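Local atomic coordinates of NADPH-ferredoxin reductase FprA (Mycobacterium tuberculosis, PDB entry 1LQU), a protein that catalyses electron transfer between NADPH and ferredoxin with the help of bound FAD, and may supply electrons to P450 systems. Residues F207-L212 and G242-Q247; Y132-H137 and R441-S446; S146-V151 and G190-V195. One frame throughout, in Å; residues are numbered along the deposited sequence.

How the interactions relate
Two of the contacts belong to the part of the chain that binds NADPH, and the third lies nearer the FAD. Interaction 3 pairs two neighbouring strands of the parallel six-stranded sheet; strand 193-197 runs on to helix 209-213, where interaction 1 brings Glu211 directly onto the nicotinamide amide. Their centres are about 26 Å apart, and the side chain of Val151 in interaction 3 remains about 10 Å from the NADPH. Interaction 2 joins residues 132-137 to the distant 441-446, and the chain between them contains both other contacts. Its His135 side chain comes within about 5 Å of the FAD, while the centre of interaction 2 is about 31 Å from that of interaction 1.

Interaction 1: residues F207-L212 and G242-Q247; sequences FTTLEL and GKVCKQ. With NDP (NADPH dihydro-nicotinamide-adenine-dinucleotide phosphate), chain I.
Thr209 and Gln247 bring the two short helical segments closest, their CA atoms 6.3 Å apart, near the starts of helices 209-213 and 243-256. Thr209 is at the centre of the contact. Its first torsion puts OG1 beside its own backbone N and anti to the carbonyl carbon (chi1 -50°), and from there OG1 lies 3.5 Å from Val244 O and 3.6 Å from Gln247 CB. The methyl CG2 of Thr209 rests 3.7 Å from the same Gln247 CB, so the branched end of the threonine straddles the base of the glutamine, whose amide leads away. Val244 fills the other flank: its CG1 sits 3.8 Å from Thr209 OG1 and also touches Thr208 and the carbonyl of Phe207. No hydrogen bond crosses between the segments themselves. The polar link comes from Asn248, the next residue of helix 243-256, which is hydrogen-bonded to both Thr209 OG1 and Phe207 O.

The opposite flank of helix 209-213 serves the coenzyme. OE2 of Glu211, whose chain bends at chi2 (65°), accepts a hydrogen bond from the carboxamide N7N of NADPH at 3.1 Å, bent at the hydrogen (141°), while Thr208 OG1 donates to Glu211 OE1 over 2.6 Å, from above the carboxylate plane. Thr208 OG1 is also bonded to Asn157, itself probably part of the NADP site. One carboxylate oxygen is thus tied to the protein and the other to the nicotinamide amide. The chemistry implies a division of labour: van der Waals contacts seat the helix start against 243-247, and Thr208, from the second shell, probably helps to fix the rotation of the carboxylate that receives the amide.

Interaction 2: residues Y132-H137 and R441-S446; sequences YNAHPH and RVKLAS
Asn133, which meets Lys443 across the contact, sets OD1 at the edge of the Tyr132 ring and in its plane, while its ND2 is hydrogen-bonded to Ser51 O and Val53 O. Farther along, the His135 ring takes His137 N at its edge through a hydrogen bond to ND1 of 3.0 Å, and CE1 of His135 lies over one face of the His137 ring, offset toward the rim. Phe138 meets His135 edge-to-face.

Lys443 is extended beyond CG, and its NZ donates a hydrogen bond to Asn133 O (3.2 Å), coming in tilted 21° from the carbonyl plane. A water bridges the same two atoms, another links NZ to Asn133 OD1, and NZ is also hydrogen-bonded to Arg50 O. Nearer the backbone of Lys443, Ala134 CB packs against both Lys443 CB and Ala445 CB, each at 3.8 Å. Pro136 CA makes a CH...O contact with Ala445 O at 3.4 Å. Two more waters stitch the backbones together, one donating to Ala134 O and Leu444 O, the other to His135 O and Ala445 O.

Ala134, with positive phi, is the C' residue of a Schellman motif that closes helix 125-132, here docked on the loop leading into the C-terminal helix 447-454.

Interaction 3: residues S146-V151 and G190-V195; sequences SGARAV and GIQEVV
Arg149 and Glu193 begin the pairing of two adjacent parallel strands in the Rossmann-type NADP-binding sheet; the chain between them forms a beta-alpha-beta crossover that includes helix 157-167.

Backbone bonds set the register of Arg149 with Glu193, Ala150 with Val194 and Val151 with Val195. Ala150 N donates to Glu193 O at 3.0 Å and Val195 N to Ala150 O at 2.9 Å. At the strand entrance Ala148 O takes two donors, Gln192 N at 2.8 Å and Glu193 N at 3.1 Å. CH...O contacts, such as Val194 CA to Ala150 O, fill in between.

Apolar contacts occupy the face where Ala150 CB meets Ile191 CD1 at 4.1 Å and, more loosely, Val194 CG2; Leu166 of helix 157-167 covers Ala150 and Ile191. On the other face Val195 CG2 touches Arg149 CD.

The Arg149-Glu193 salt bridge shares that second face, the side chains running side by side. Both start with CG anti to the backbone N, but the arginine turns at chi3 (-67°), swinging its guanidinium over to the carboxylate. Glu193 OE1 makes a salt bridge to Arg266. NE of Arg149 donates to Glu193 OE2 at 2.8 Å, nearly straight (167°); OE2 lies in the guanidinium plane, whereas NE meets it from above the carboxylate plane.

Interaction 1: residues F207-L212 and G242-Q247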
loop_
_atom_site.group_PDB
_atom_site.type_symbol
_atom_site.label_atom_id
_atom_site.label_comp_id
_atom_site.label_asym_id
_atom_site.label_seq_id
_atom_site.Cartn_x
_atom_site.Cartn_y
_atom_site.Cartn_z
ATOM N N PHE A 207 -7.612 10.968 7.524
ATOM C CA PHE A 207 -8.727 10.540 6.702
ATOM C C PHE A 207 -9.054 11.572 5.659
ATOM O O PHE A 207 -8.865 12.778 5.874
ATOM C CB PHE A 207 -10.042 10.441 7.541
ATOM C CG PHE A 207 -9.965 9.550 8.752
ATOM C CD1 PHE A 207 -9.453 8.275 8.667
ATOM C CD2 PHE A 207 -10.431 9.971 9.979
ATOM C CE1 PHE A 207 -9.397 7.462 9.769
ATOM C CE2 PHE A 207 -10.383 9.156 11.076
ATOM C CZ PHE A 207 -9.878 7.909 10.974
ATOM N N THR A 208 -9.618 11.110 4.540
ATOM C CA THR A 208 -10.190 12.043 3.580
ATOM C C THR A 208 -11.716 11.885 3.529
ATOM O O THR A 208 -12.266 10.934 4.064
ATOM C CB THR A 208 -9.503 11.952 2.207
ATOM O OG1 THR A 208 -9.444 10.596 1.777
ATOM C CG2 THR A 208 -8.064 12.429 2.296
ATOM N N THR A 209 -12.384 12.831 2.890
ATOM C CA THR A 209 -13.794 13.016 3.164
ATOM C C THR A 209 -14.716 11.961 2.582
ATOM O O THR A 209 -15.601 11.440 3.255
ATOM C CB THR A 209 -14.216 14.383 2.682
ATOM O OG1 THR A 209 -13.315 15.389 3.191
ATOM C CG2 THR A 209 -15.605 14.678 3.236
ATOM N N LEU A 210 -14.510 11.601 1.318
ATOM C CA LEU A 210 -15.340 10.584 0.711
ATOM C C LEU A 210 -15.256 9.291 1.486
ATOM O O LEU A 210 -16.244 8.583 1.674
ATOM C CB LEU A 210 -14.932 10.344 -0.747
ATOM C CG LEU A 210 -15.733 9.284 -1.484
ATOM C CD1 LEU A 210 -17.209 9.644 -1.510
ATOM C CD2 LEU A 210 -15.189 9.108 -2.911
ATOM N N GLU A 211 -14.048 8.999 1.955
ATOM C CA GLU A 211 -13.788 7.790 2.690
ATOM C C GLU A 211 -14.569 7.763 4.007
ATOM O O GLU A 211 -15.046 6.727 4.442
ATOM C CB GLU A 211 -12.282 7.647 2.879
ATOM C CG GLU A 211 -11.591 7.288 1.571
ATOM C CD GLU A 211 -11.645 8.336 0.454
ATOM O OE1 GLU A 211 -11.540 9.560 0.708
ATOM O OE2 GLU A 211 -11.731 7.907 -0.724
ATOM N N LEU A 212 -14.705 8.911 4.659
ATOM C CA LEU A 212 -15.555 9.009 5.847
ATOM C C LEU A 212 -17.032 8.941 5.482
ATOM O O LEU A 212 -17.811 8.291 6.166
ATOM C CB LEU A 212 -15.267 10.318 6.564
ATOM C CG LEU A 212 -13.956 10.365 7.356
ATOM C CD1 LEU A 212 -13.761 11.779 7.835
ATOM C CD2 LEU A 212 -13.983 9.370 8.517
ATOM N N GLY A 242 -7.586 23.202 6.748
ATOM C CA GLY A 242 -7.760 23.102 5.309
ATOM C C GLY A 242 -9.159 22.678 4.898
ATOM O O GLY A 242 -10.003 22.354 5.736
ATOM N N LYS A 243 -9.396 22.651 3.584
ATOM C CA LYS A 243 -10.705 22.306 3.053
ATOM C C LYS A 243 -11.122 20.873 3.360
ATOM O O LYS A 243 -12.285 20.620 3.683
ATOM C CB LYS A 243 -10.765 22.560 1.535
ATOM C CG LYS A 243 -10.780 24.040 1.187
ATOM C CD LYS A 243 -10.983 24.283 -0.320
ATOM C CE LYS A 243 -10.947 25.784 -0.657
ATOM N NZ LYS A 243 -11.354 26.049 -2.087
ATOM N N VAL A 244 -10.199 19.925 3.263
ATOM C CA VAL A 244 -10.515 18.532 3.545
ATOM C C VAL A 244 -10.926 18.388 5.012
ATOM O O VAL A 244 -11.929 17.756 5.315
ATOM C CB VAL A 244 -9.331 17.606 3.220
ATOM C CG1 VAL A 244 -9.608 16.194 3.696
ATOM C CG2 VAL A 244 -9.056 17.630 1.708
ATOM N N CYS A 245 -10.171 19.018 5.893
ATOM C CA CYS A 245 -10.480 18.949 7.313
ATOM C C CYS A 245 -11.858 19.542 7.596
ATOM O O CYS A 245 -12.651 18.968 8.323
ATOM C CB CYS A 245 -9.419 19.692 8.085
ATOM S SG CYS A 245 -9.668 19.687 9.871
ATOM N N LYS A 246 -12.133 20.701 7.027
ATOM C CA LYS A 246 -13.448 21.309 7.183
ATOM C C LYS A 246 -14.560 20.340 6.817
ATOM O O LYS A 246 -15.548 20.176 7.562
ATOM C CB LYS A 246 -13.521 22.561 6.301
ATOM C CG LYS A 246 -14.893 23.172 6.187
ATOM C CD LYS A 246 -14.875 24.492 5.443
ATOM C CE LYS A 246 -16.216 25.202 5.592
ATOM N NZ LYS A 246 -16.511 25.480 7.037
ATOM N N GLN A 247 -14.416 19.688 5.667
ATOM C CA GLN A 247 -15.435 18.735 5.242
ATOM C C GLN A 247 -15.496 17.507 6.125
ATOM O O GLN A 247 -16.583 17.013 6.441
ATOM C CB GLN A 247 -15.262 18.327 3.780
ATOM C CG GLN A 247 -15.362 19.505 2.833
ATOM C CD GLN A 247 -16.701 20.215 2.918
ATOM O OE1 GLN A 247 -17.757 19.576 2.883
ATOM N NE2 GLN A 247 -16.662 21.533 3.003
HETATM P PA NDP I . -1.583 7.726 6.926
HETATM O O1A NDP I . -2.658 8.346 6.146
HETATM O O2A NDP I . -0.267 8.413 6.979
HETATM O O5B NDP I . -2.144 7.511 8.402
HETATM C C5B NDP I . -1.303 6.987 9.384
HETATM C C4B NDP I . -1.971 7.138 10.725
HETATM O O4B NDP I . -1.189 6.478 11.744
HETATM C C3B NDP I . -2.108 8.583 11.177
HETATM O O3B NDP I . -3.414 8.764 11.726
HETATM C C2B NDP I . -1.045 8.711 12.265
HETATM O O2B NDP I . -1.330 9.672 13.252
HETATM C C1B NDP I . -1.137 7.343 12.852
HETATM N N9A NDP I . -0.036 6.942 13.709
HETATM C C8A NDP I . 1.310 6.892 13.386
HETATM N N7A NDP I . 2.008 6.429 14.424
HETATM C C5A NDP I . 1.115 6.173 15.436
HETATM C C6A NDP I . 1.256 5.673 16.713
HETATM N N6A NDP I . 2.417 5.223 17.220
HETATM N N1A NDP I . 0.122 5.539 17.477
HETATM C C2A NDP I . -1.099 5.896 16.963
HETATM N N3A NDP I . -1.286 6.394 15.718
HETATM C C4A NDP I . -0.166 6.496 14.983
HETATM O O3 NDP I . -1.266 6.232 6.443
HETATM P PN NDP I . -2.171 5.009 5.914
HETATM O O1N NDP I . -3.501 5.002 6.561
HETATM O O2N NDP I . -1.277 3.857 6.029
HETATM O O5D NDP I . -2.439 5.402 4.402
HETATM C C5D NDP I . -1.333 5.457 3.494
HETATM C C4D NDP I . -1.655 6.381 2.323
HETATM O O4D NDP I . -2.527 5.719 1.388
HETATM C C3D NDP I . -2.356 7.644 2.777
HETATM O O3D NDP I . -1.923 8.742 1.997
HETATM C C2D NDP I . -3.811 7.324 2.462
HETATM O O2D NDP I . -4.705 8.391 2.356
HETATM C C1D NDP I . -3.734 6.455 1.257
HETATM N N1N NDP I . -4.836 5.682 0.821
HETATM C C2N NDP I . -5.855 6.275 0.136
HETATM C C3N NDP I . -7.125 5.717 0.194
HETATM C C7N NDP I . -8.133 6.446 -0.531
HETATM O O7N NDP I . -7.873 7.579 -1.121
HETATM N N7N NDP I . -9.352 5.913 -0.558
HETATM C C4N NDP I . -7.400 4.468 0.888
HETATM C C5N NDP I . -6.245 3.900 1.676
HETATM C C6N NDP I . -5.034 4.557 1.632
HETATM P P2B NDP I . -0.542 11.067 13.338
HETATM O O1X NDP I . -0.816 11.524 14.744
HETATM O O2X NDP I . -1.133 11.967 12.282
HETATM O O3X NDP I . 0.925 10.778 13.056
#

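Interaction 2: residues Y132-H137 and R441-S446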
loop_
_atom_site.group_PDB
_atom_site.type_symbol
_atom_site.label_atom_id
_atom_site.label_comp_id
_atom_site.label_asym_id
_atom_site.label_seq_id
_atom_site.Cartn_x
_atom_site.Cartn_y
_atom_site.Cartn_z
ATOM N N TYR A 132 -6.375 -10.188 3.207
ATOM C CA TYR A 132 -7.682 -10.138 2.594
ATOM C C TYR A 132 -7.652 -9.844 1.123
ATOM O O TYR A 132 -8.626 -10.137 0.436
ATOM C CB TYR A 132 -8.657 -9.248 3.372
ATOM C CG TYR A 132 -8.507 -7.733 3.388
ATOM C CD1 TYR A 132 -8.506 -6.968 2.249
ATOM C CD2 TYR A 132 -8.471 -7.067 4.593
ATOM C CE1 TYR A 132 -8.452 -5.565 2.303
ATOM C CE2 TYR A 132 -8.443 -5.706 4.661
ATOM C CZ TYR A 132 -8.443 -4.945 3.524
ATOM O OH TYR A 132 -8.421 -3.568 3.641
ATOM N N ASN A 133 -6.539 -9.314 0.614
ATOM C CA ASN A 133 -6.371 -9.092 -0.817
ATOM C C ASN A 133 -5.563 -10.195 -1.523
ATOM O O ASN A 133 -5.214 -10.053 -2.682
ATOM C CB ASN A 133 -5.805 -7.721 -1.110
ATOM C CG ASN A 133 -6.861 -6.652 -1.162
ATOM O OD1 ASN A 133 -8.026 -6.922 -1.474
ATOM N ND2 ASN A 133 -6.450 -5.419 -0.920
ATOM N N ALA A 134 -5.342 -11.306 -0.841
ATOM C CA ALA A 134 -4.699 -12.465 -1.463
ATOM C C ALA A 134 -3.286 -12.231 -1.949
ATOM O O ALA A 134 -2.823 -12.860 -2.891
ATOM C CB ALA A 134 -5.556 -13.046 -2.593
ATOM N N HIS A 135 -2.572 -11.360 -1.256
ATOM C CA HIS A 135 -1.148 -11.186 -1.517
ATOM C C HIS A 135 -0.443 -12.453 -1.042
ATOM O O HIS A 135 -0.618 -12.851 0.106
ATOM C CB HIS A 135 -0.644 -9.976 -0.721
ATOM C CG HIS A 135 0.770 -9.601 -1.023
ATOM N ND1 HIS A 135 1.826 -10.476 -0.900
ATOM C CD2 HIS A 135 1.284 -8.421 -1.444
ATOM C CE1 HIS A 135 2.935 -9.834 -1.241
ATOM N NE2 HIS A 135 2.640 -8.583 -1.560
ATOM N N PRO A 136 0.359 -13.091 -1.891
ATOM C CA PRO A 136 0.913 -14.383 -1.510
ATOM C C PRO A 136 1.822 -14.369 -0.292
ATOM O O PRO A 136 1.987 -15.395 0.328
ATOM C CB PRO A 136 1.654 -14.844 -2.780
ATOM C CG PRO A 136 1.659 -13.747 -3.649
ATOM C CD PRO A 136 0.688 -12.708 -3.258
ATOM N N HIS A 137 2.404 -13.252 0.067
ATOM C CA HIS A 137 3.264 -13.211 1.229
ATOM C C HIS A 137 2.493 -13.191 2.538
ATOM O O HIS A 137 3.083 -13.325 3.581
ATOM C CB HIS A 137 4.184 -12.000 1.197
ATOM C CG HIS A 137 5.168 -12.043 0.085
ATOM N ND1 HIS A 137 6.120 -11.075 -0.083
ATOM C CD2 HIS A 137 5.316 -12.916 -0.938
ATOM C CE1 HIS A 137 6.852 -11.380 -1.143
ATOM N NE2 HIS A 137 6.392 -12.499 -1.670
ATOM N N ARG A 441 -12.950 -11.099 -10.100
ATOM C CA ARG A 441 -11.979 -12.180 -10.187
ATOM C C ARG A 441 -11.939 -12.933 -8.868
ATOM O O ARG A 441 -12.441 -12.439 -7.863
ATOM C CB ARG A 441 -10.565 -11.670 -10.521
ATOM C CG ARG A 441 -9.921 -10.859 -9.413
ATOM C CD ARG A 441 -8.495 -10.426 -9.760
ATOM N NE ARG A 441 -8.466 -9.509 -10.911
ATOM C CZ ARG A 441 -7.787 -9.704 -12.062
ATOM N NH1 ARG A 441 -7.007 -10.774 -12.271
ATOM N NH2 ARG A 441 -7.879 -8.797 -13.017
ATOM N N VAL A 442 -11.394 -14.146 -8.897
ATOM C CA VAL A 442 -11.028 -14.867 -7.685
ATOM C C VAL A 442 -9.525 -15.045 -7.809
ATOM O O VAL A 442 -9.028 -15.680 -8.749
ATOM C CB VAL A 442 -11.749 -16.213 -7.518
ATOM C CG1 VAL A 442 -11.261 -16.917 -6.275
ATOM C CG2 VAL A 442 -13.244 -15.996 -7.508
ATOM N N LYS A 443 -8.791 -14.472 -6.873
ATOM C CA LYS A 443 -7.356 -14.457 -6.965
ATOM C C LYS A 443 -6.724 -15.758 -6.513
ATOM O O LYS A 443 -7.202 -16.426 -5.573
ATOM C CB LYS A 443 -6.792 -13.321 -6.123
ATOM C CG LYS A 443 -7.099 -11.962 -6.657
ATOM C CD LYS A 443 -6.569 -10.912 -5.701
ATOM C CE LYS A 443 -6.798 -9.554 -6.185
ATOM N NZ LYS A 443 -6.442 -8.510 -5.151
ATOM N N LEU A 444 -5.633 -16.108 -7.185
ATOM C CA LEU A 444 -4.746 -17.198 -6.760
ATOM C C LEU A 444 -3.891 -16.622 -5.634
ATOM O O LEU A 444 -3.146 -15.676 -5.829
ATOM C CB LEU A 444 -3.923 -17.650 -7.962
ATOM C CG LEU A 444 -4.772 -18.295 -9.058
ATOM C CD1 LEU A 444 -4.008 -18.319 -10.351
ATOM C CD2 LEU A 444 -5.230 -19.688 -8.703
ATOM N N ALA A 445 -4.031 -17.199 -4.445
ATOM C CA ALA A 445 -3.551 -16.559 -3.215
ATOM C C ALA A 445 -2.197 -17.001 -2.702
ATOM O O ALA A 445 -1.740 -16.498 -1.692
ATOM C CB ALA A 445 -4.595 -16.721 -2.130
ATOM N N SER A 446 -1.562 -17.933 -3.397
ATOM C CA SER A 446 -0.226 -18.414 -3.031
ATOM C C SER A 446 0.665 -18.426 -4.253
ATOM O O SER A 446 0.198 -18.535 -5.388
ATOM C CB SER A 446 -0.267 -19.834 -2.455
ATOM O OG SER A 446 -0.660 -20.775 -3.442
HETATM O O HOH W 1 -3.534 -9.229 -4.540
HETATM O O HOH W 2 -8.347 -9.128 -3.348
HETATM O O HOH W 3 -8.849 -6.275 -4.040
HETATM O O HOH W 4 -2.205 -13.110 -5.560
HETATM O O HOH W 5 -2.772 -14.715 0.145
#

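Interaction 3: residues S146-V151 and G190-V195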
loop_
_atom_site.group_PDB
_atom_site.type_symbol
_atom_site.label_atom_id
_atom_site.label_comp_id
_atom_site.label_asym_id
_atom_site.label_seq_id
_atom_site.Cartn_x
_atom_site.Cartn_y
_atom_site.Cartn_z
ATOM N N SER A 146 -13.305 -14.176 15.202
ATOM C CA SER A 146 -14.512 -14.643 15.872
ATOM C C SER A 146 -14.911 -13.820 17.077
ATOM O O SER A 146 -16.028 -13.985 17.554
ATOM C CB SER A 146 -14.353 -16.106 16.261
ATOM O OG SER A 146 -13.417 -16.302 17.288
ATOM N N GLY A 147 -14.013 -12.996 17.624
ATOM C CA GLY A 147 -14.276 -12.250 18.861
ATOM C C GLY A 147 -15.085 -11.013 18.610
ATOM O O GLY A 147 -14.993 -10.383 17.550
ATOM N N ALA A 148 -15.823 -10.573 19.620
ATOM C CA ALA A 148 -16.757 -9.495 19.439
ATOM C C ALA A 148 -16.166 -8.130 19.168
ATOM O O ALA A 148 -16.828 -7.314 18.534
ATOM C CB ALA A 148 -17.679 -9.383 20.640
ATOM N N ARG A 149 -14.973 -7.844 19.674
ATOM C CA ARG A 149 -14.417 -6.506 19.522
ATOM C C ARG A 149 -13.035 -6.533 18.882
ATOM O O ARG A 149 -12.143 -7.275 19.313
ATOM C CB ARG A 149 -14.335 -5.728 20.836
ATOM C CG ARG A 149 -13.811 -4.295 20.620
ATOM C CD ARG A 149 -13.761 -3.446 21.897
ATOM N NE ARG A 149 -15.104 -3.163 22.403
ATOM C CZ ARG A 149 -15.614 -3.627 23.545
ATOM N NH1 ARG A 149 -14.914 -4.413 24.335
ATOM N NH2 ARG A 149 -16.865 -3.317 23.888
ATOM N N ALA A 150 -12.890 -5.698 17.873
ATOM C CA ALA A 150 -11.588 -5.453 17.253
ATOM C C ALA A 150 -11.227 -3.991 17.491
ATOM O O ALA A 150 -12.097 -3.121 17.487
ATOM C CB ALA A 150 -11.626 -5.731 15.768
ATOM N N VAL A 151 -9.932 -3.740 17.653
ATOM C CA VAL A 151 -9.407 -2.403 17.817
ATOM C C VAL A 151 -8.444 -2.117 16.693
ATOM O O VAL A 151 -7.566 -2.915 16.402
ATOM C CB VAL A 151 -8.730 -2.247 19.187
ATOM C CG1 VAL A 151 -8.036 -0.891 19.296
ATOM C CG2 VAL A 151 -9.774 -2.388 20.274
ATOM N N GLY A 190 -18.364 -12.412 13.206
ATOM C CA GLY A 190 -17.975 -12.477 14.600
ATOM C C GLY A 190 -17.784 -11.122 15.265
ATOM O O GLY A 190 -18.166 -10.911 16.410
ATOM N N ILE A 191 -17.191 -10.200 14.529
ATOM C CA ILE A 191 -16.917 -8.890 15.088
ATOM C C ILE A 191 -18.172 -8.036 15.123
ATOM O O ILE A 191 -18.825 -7.815 14.109
ATOM C CB ILE A 191 -15.783 -8.214 14.295
ATOM C CG1 ILE A 191 -14.501 -8.992 14.572
ATOM C CG2 ILE A 191 -15.678 -6.760 14.690
ATOM C CD1 ILE A 191 -13.481 -8.743 13.624
ATOM N N GLN A 192 -18.516 -7.581 16.322
ATOM C CA GLN A 192 -19.684 -6.755 16.547
ATOM C C GLN A 192 -19.332 -5.283 16.657
ATOM O O GLN A 192 -20.157 -4.438 16.405
ATOM C CB GLN A 192 -20.385 -7.200 17.831
ATOM C CG GLN A 192 -20.970 -8.629 17.772
ATOM C CD GLN A 192 -22.155 -8.800 16.808
ATOM O OE1 GLN A 192 -22.745 -7.829 16.318
ATOM N NE2 GLN A 192 -22.513 -10.052 16.552
ATOM N N GLU A 193 -18.087 -4.980 16.999
ATOM C CA GLU A 193 -17.653 -3.606 17.177
ATOM C C GLU A 193 -16.199 -3.472 16.765
ATOM O O GLU A 193 -15.374 -4.262 17.172
ATOM C CB GLU A 193 -17.780 -3.187 18.640
ATOM C CG GLU A 193 -17.357 -1.753 18.918
ATOM C CD GLU A 193 -17.696 -1.327 20.332
ATOM O OE1 GLU A 193 -18.862 -0.990 20.585
ATOM O OE2 GLU A 193 -16.804 -1.322 21.182
ATOM N N VAL A 194 -15.915 -2.453 15.975
ATOM C CA VAL A 194 -14.538 -2.065 15.694
ATOM C C VAL A 194 -14.352 -0.685 16.315
ATOM O O VAL A 194 -15.136 0.215 16.033
ATOM C CB VAL A 194 -14.251 -1.982 14.190
ATOM C CG1 VAL A 194 -12.810 -1.460 13.978
ATOM C CG2 VAL A 194 -14.421 -3.318 13.534
ATOM N N VAL A 195 -13.324 -0.532 17.142
ATOM C CA VAL A 195 -12.993 0.768 17.722
ATOM C C VAL A 195 -11.743 1.309 17.013
ATOM O O VAL A 195 -10.712 0.644 17.041
ATOM C CB VAL A 195 -12.749 0.666 19.247
ATOM C CG1 VAL A 195 -12.541 2.063 19.824
ATOM C CG2 VAL A 195 -13.893 -0.042 19.941
HETATM O O HOH W 6 -18.610 -12.746 18.273
HETATM O O HOH W 7 -19.305 -1.540 23.221
#